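Local coordinates for protein diacylglycerol kinase (Bacillus anthracis, PDB 3S40) that probably phosphorylates diacylglycerol to phosphatidic acid, as a bacterial lipid kinase with a kinase catalytic domain and a beta-sandwich-like C-terminal domain, at residues A[131-136]-A[282-287]; A[136-141]-A[199-204]. One frame throughout, in Å; residues are numbered along the deposited sequence.

Interaction 1: residues A[131-136]-A[282-287]; sequences AKANGQ and TPCQIE
The carboxamide of Asn-134 lies along the backbone of Pro-283 to Gln-285 and bonds to it through both of its polar atoms. OD1 accepts from Gln-285 N at 2.9 Å, in a nearly straight bond whose donor is tilted 34° from the plane of the amide. ND2 donates to Pro-283 O at 3.2 Å; this bond stays in the plane of both groups and uses a lone pair of the carbonyl. Two bonds to backbone atoms two residues apart, just where strand 284-296 begins, should fix the rotation of the amide. With CG swung to the side opposite the carbonyl carbon (chi1 -72°), the group also packs on Cys-284, whose SG lies 3.4 Å from Asn-134 ND2.

Behind this amide the chain is placed by regular antiparallel pairing. Asn-134 N donates to Gln-285 O, and Lys-132 and Glu-287 form a hydrogen-bonded pair, Lys-132 N to Glu-287 O measuring 2.8 Å. Between these two sets of bonds Ala-133 faces Ile-286 in a non-hydrogen-bonded pair, and Ala-133 CB rests 3.9 Å from Cys-284 SG. Asn-134 and Gly-135, both with left-handed backbone angles, are the central residues of a tight type I'-like hairpin turn, closed by backbone bonds in both directions between Ala-133 and Gln-136.

In the sheet, strand 125-133 runs between strand 136-138, its hairpin partner, and strand 284-296, which strand 261-266 flanks in turn. Trp-142 of strand 141-144 covers the face bearing Ala-133, Cys-284 and Ile-286.

Interaction 2: residues A[136-141]-A[199-204]; sequences QHFLNF and VMVGNG
Asn-203 reaches across to the turn at Leu-139 and Asn-140 with both its side chain and its backbone. Its CB passes 3.4 Å from Leu-139 O. From there CG extends on the side opposite its own backbone N (chi1 -172°) and stays near the same carbonyl, and at the tip ND2 donates to Leu-139 O at 3.0 Å. The acceptor lies close to the amide plane, whereas the donor is tilted 34° from the plane of the carbonyl. ND2 has a second acceptor in Asp-129 O, so this buried amide ties the turn to strand 125-133.

Asn-140 O takes two backbone donors: Gly-204 N, in the carbonyl plane on a lone pair and almost straight at 178°, and Asn-203 N, tilted from that plane. The side chain of Asn-140 turns to Tyr-206 O, its ND2 passing 3.7 Å from Gly-204 CA.

Farther along, Phe-141 pairs with Gly-202. Selenomethionine Met-200 crosses the Phe-141 side chain at an angle, with CE 4.0 Å from Phe-141 CB and the selenium 5.5 Å from the ring centroid, an oblique Met-aromatic contact. The Phe-138 ring reaches Val-201, its CE1 3.9 Å from Val-201 O.

One non-hydrogen-bonded antiparallel bridge begins the pairing of strands 141-144 and 198-202, with the loop bonds just past its end, an arrangement consistent with the NAD-kinase-like beta sandwich of the YegS family, to which segment 199-204 belongs.

In the fold
The centres of the two interactions lie about 10 Å apart, and Gln-136 belongs to both. Along the chain, interaction 2 is nested inside the long loop that interaction 1 closes. Strands 125-133 and 136-138 are neighbours in one antiparallel sheet, which interaction 1 continues to strand 284-296; after the turn at 139-140 the chain enters strand 141-144, beside strand 198-202 in a second antiparallel sheet. The two sites also touch directly, Ile-286 CD1 packing 3.7 Å from Val-201 CG2. Together they couple the two sheets: one continuous piece of chain crosses from one to the other and meets later parts of the sequence in each.

Interaction 1: residues A[131-136]-A[282-287]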
# COMPACT_ATOMS: atom_id res chain seq x y z
N ALA A 131 5.43 -0.28 -6.72
CA ALA A 131 6.86 -0.51 -6.60
C ALA A 131 7.24 -1.95 -6.94
O ALA A 131 6.42 -2.86 -6.83
CB ALA A 131 7.34 -0.13 -5.19
N LYS A 132 8.50 -2.14 -7.34
CA LYS A 132 9.07 -3.47 -7.56
C LYS A 132 10.43 -3.61 -6.88
O LYS A 132 11.39 -2.91 -7.21
CB LYS A 132 9.26 -3.75 -9.04
CG LYS A 132 8.46 -4.93 -9.56
CD LYS A 132 9.18 -5.62 -10.70
CE LYS A 132 8.21 -6.04 -11.79
NZ LYS A 132 8.83 -6.98 -12.78
N ALA A 133 10.53 -4.55 -5.93
CA ALA A 133 11.80 -4.84 -5.27
C ALA A 133 12.26 -6.26 -5.61
O ALA A 133 11.57 -7.22 -5.28
CB ALA A 133 11.66 -4.65 -3.77
N ASN A 134 13.41 -6.39 -6.26
CA ASN A 134 13.89 -7.69 -6.72
C ASN A 134 12.74 -8.48 -7.34
O ASN A 134 12.48 -9.62 -6.94
CB ASN A 134 14.50 -8.51 -5.56
CG ASN A 134 15.85 -7.97 -5.10
OD1 ASN A 134 16.45 -7.11 -5.76
ND2 ASN A 134 16.35 -8.49 -3.97
N GLY A 135 12.04 -7.87 -8.29
CA GLY A 135 10.91 -8.53 -8.94
C GLY A 135 9.79 -8.98 -8.02
O GLY A 135 9.16 -10.01 -8.25
N GLN A 136 9.56 -8.21 -6.97
CA GLN A 136 8.42 -8.40 -6.08
C GLN A 136 7.69 -7.06 -5.97
O GLN A 136 8.33 -6.01 -5.77
CB GLN A 136 8.93 -8.86 -4.71
CG GLN A 136 7.94 -8.69 -3.58
CD GLN A 136 6.83 -9.71 -3.61
OE1 GLN A 136 6.95 -10.80 -3.04
NE2 GLN A 136 5.73 -9.37 -4.27
N THR A 282 18.53 -8.26 1.40
CA THR A 282 19.60 -7.56 0.70
C THR A 282 20.57 -8.54 0.03
O THR A 282 20.67 -9.68 0.45
CB THR A 282 20.40 -6.64 1.67
OG1 THR A 282 20.80 -7.38 2.83
CG2 THR A 282 19.55 -5.45 2.10
N PRO A 283 21.27 -8.09 -1.03
CA PRO A 283 21.10 -6.77 -1.65
C PRO A 283 19.80 -6.70 -2.44
O PRO A 283 19.17 -7.74 -2.65
CB PRO A 283 22.31 -6.67 -2.59
CG PRO A 283 22.64 -8.08 -2.92
CD PRO A 283 22.33 -8.87 -1.68
N CYS A 284 19.42 -5.51 -2.87
CA CYS A 284 18.09 -5.31 -3.45
C CYS A 284 18.03 -4.12 -4.41
O CYS A 284 18.53 -3.03 -4.11
CB CYS A 284 17.07 -5.16 -2.32
SG CYS A 284 15.37 -5.39 -2.83
N GLN A 285 17.42 -4.36 -5.58
CA GLN A 285 17.18 -3.32 -6.58
C GLN A 285 15.70 -2.95 -6.56
O GLN A 285 14.82 -3.82 -6.52
CB GLN A 285 17.58 -3.80 -7.98
CG GLN A 285 17.39 -2.76 -9.10
CD GLN A 285 18.30 -1.53 -8.97
OE1 GLN A 285 19.38 -1.61 -8.37
NE2 GLN A 285 17.87 -0.40 -9.53
N ILE A 286 15.43 -1.65 -6.57
CA ILE A 286 14.04 -1.19 -6.54
C ILE A 286 13.73 -0.25 -7.69
O ILE A 286 14.50 0.69 -7.98
CB ILE A 286 13.67 -0.49 -5.22
CG1 ILE A 286 14.24 -1.24 -4.01
CG2 ILE A 286 12.16 -0.35 -5.11
CD1 ILE A 286 13.76 -0.73 -2.69
N GLU A 287 12.60 -0.53 -8.33
CA GLU A 287 12.09 0.22 -9.48
C GLU A 287 10.65 0.66 -9.18
O GLU A 287 9.95 0.01 -8.41
CB GLU A 287 12.06 -0.66 -10.73
CG GLU A 287 13.34 -1.43 -11.02
CD GLU A 287 14.48 -0.53 -11.47
OE1 GLU A 287 15.65 -0.95 -11.35
OE2 GLU A 287 14.20 0.60 -11.93

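Interaction 2: residues A[136-141]-A[199-204]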
# COMPACT_ATOMS: atom_id res chain seq x y z
N GLN A 136 9.56 -8.21 -6.97
CA GLN A 136 8.42 -8.40 -6.08
C GLN A 136 7.69 -7.06 -5.97
O GLN A 136 8.33 -6.01 -5.77
CB GLN A 136 8.93 -8.86 -4.71
CG GLN A 136 7.94 -8.69 -3.58
CD GLN A 136 6.83 -9.71 -3.61
OE1 GLN A 136 6.95 -10.80 -3.04
NE2 GLN A 136 5.73 -9.37 -4.27
N HIS A 137 6.36 -7.07 -6.12
CA HIS A 137 5.58 -5.82 -6.10
C HIS A 137 5.13 -5.43 -4.71
O HIS A 137 4.65 -6.27 -3.96
CB HIS A 137 4.32 -5.93 -6.98
CG HIS A 137 4.61 -6.15 -8.43
ND1 HIS A 137 4.56 -7.40 -9.01
CD2 HIS A 137 4.93 -5.28 -9.41
CE1 HIS A 137 4.85 -7.28 -10.30
NE2 HIS A 137 5.08 -6.01 -10.57
N PHE A 138 5.26 -4.14 -4.37
CA PHE A 138 4.62 -3.61 -3.17
C PHE A 138 3.95 -2.26 -3.38
O PHE A 138 4.36 -1.46 -4.22
CB PHE A 138 5.57 -3.55 -1.96
CG PHE A 138 6.70 -2.57 -2.11
CD1 PHE A 138 6.59 -1.28 -1.59
CD2 PHE A 138 7.87 -2.94 -2.74
CE1 PHE A 138 7.64 -0.38 -1.71
CE2 PHE A 138 8.93 -2.05 -2.87
CZ PHE A 138 8.81 -0.76 -2.35
N LEU A 139 2.91 -2.02 -2.59
CA LEU A 139 2.09 -0.82 -2.71
C LEU A 139 2.43 0.19 -1.62
O LEU A 139 2.31 1.40 -1.81
CB LEU A 139 0.63 -1.23 -2.58
CG LEU A 139 -0.38 -0.53 -3.49
CD1 LEU A 139 0.19 -0.38 -4.88
CD2 LEU A 139 -1.68 -1.33 -3.50
N ASN A 140 2.87 -0.32 -0.47
CA ASN A 140 3.03 0.53 0.70
C ASN A 140 4.47 0.83 1.08
O ASN A 140 4.88 1.99 1.09
CB ASN A 140 2.30 -0.07 1.89
CG ASN A 140 1.25 0.84 2.42
OD1 ASN A 140 0.05 0.56 2.32
ND2 ASN A 140 1.68 1.97 2.97
N PHE A 141 5.24 -0.20 1.39
CA PHE A 141 6.57 0.06 1.90
C PHE A 141 7.49 -1.13 1.80
O PHE A 141 7.05 -2.27 1.71
CB PHE A 141 6.48 0.54 3.36
CG PHE A 141 6.34 -0.58 4.35
CD1 PHE A 141 7.46 -1.12 4.96
CD2 PHE A 141 5.10 -1.11 4.66
CE1 PHE A 141 7.34 -2.16 5.87
CE2 PHE A 141 4.97 -2.16 5.56
CZ PHE A 141 6.09 -2.69 6.16
N VAL A 199 16.09 1.33 7.61
CA VAL A 199 16.05 1.80 6.23
C VAL A 199 14.69 1.51 5.62
O VAL A 199 14.19 0.39 5.68
CB VAL A 199 17.12 1.13 5.37
CG1 VAL A 199 17.04 1.66 3.95
CG2 VAL A 199 18.51 1.37 5.97
N MSE A 200 14.09 2.53 5.03
CA MSE A 200 12.82 2.33 4.38
C MSE A 200 12.60 3.04 3.07
O MSE A 200 13.14 4.13 2.83
CB MSE A 200 11.69 2.62 5.33
CG MSE A 200 11.40 1.41 6.13
SE MSE A 200 10.00 1.80 7.29
CE MSE A 200 8.72 2.57 5.97
N VAL A 201 11.80 2.39 2.24
CA VAL A 201 11.44 2.86 0.93
C VAL A 201 9.92 2.91 0.89
O VAL A 201 9.26 1.89 0.96
CB VAL A 201 11.96 1.92 -0.16
CG1 VAL A 201 11.74 2.52 -1.54
CG2 VAL A 201 13.43 1.65 0.07
N GLY A 202 9.37 4.12 0.79
CA GLY A 202 7.94 4.31 0.93
C GLY A 202 7.23 4.71 -0.35
O GLY A 202 7.77 5.43 -1.18
N ASN A 203 6.00 4.24 -0.48
CA ASN A 203 5.15 4.58 -1.60
C ASN A 203 3.80 5.04 -1.11
O ASN A 203 3.23 5.98 -1.64
CB ASN A 203 4.96 3.38 -2.53
CG ASN A 203 4.24 3.76 -3.81
OD1 ASN A 203 4.61 4.71 -4.50
ND2 ASN A 203 3.18 3.02 -4.13
N GLY A 204 3.28 4.36 -0.10
CA GLY A 204 2.00 4.70 0.49
C GLY A 204 2.11 5.82 1.51
O GLY A 204 3.17 6.08 2.08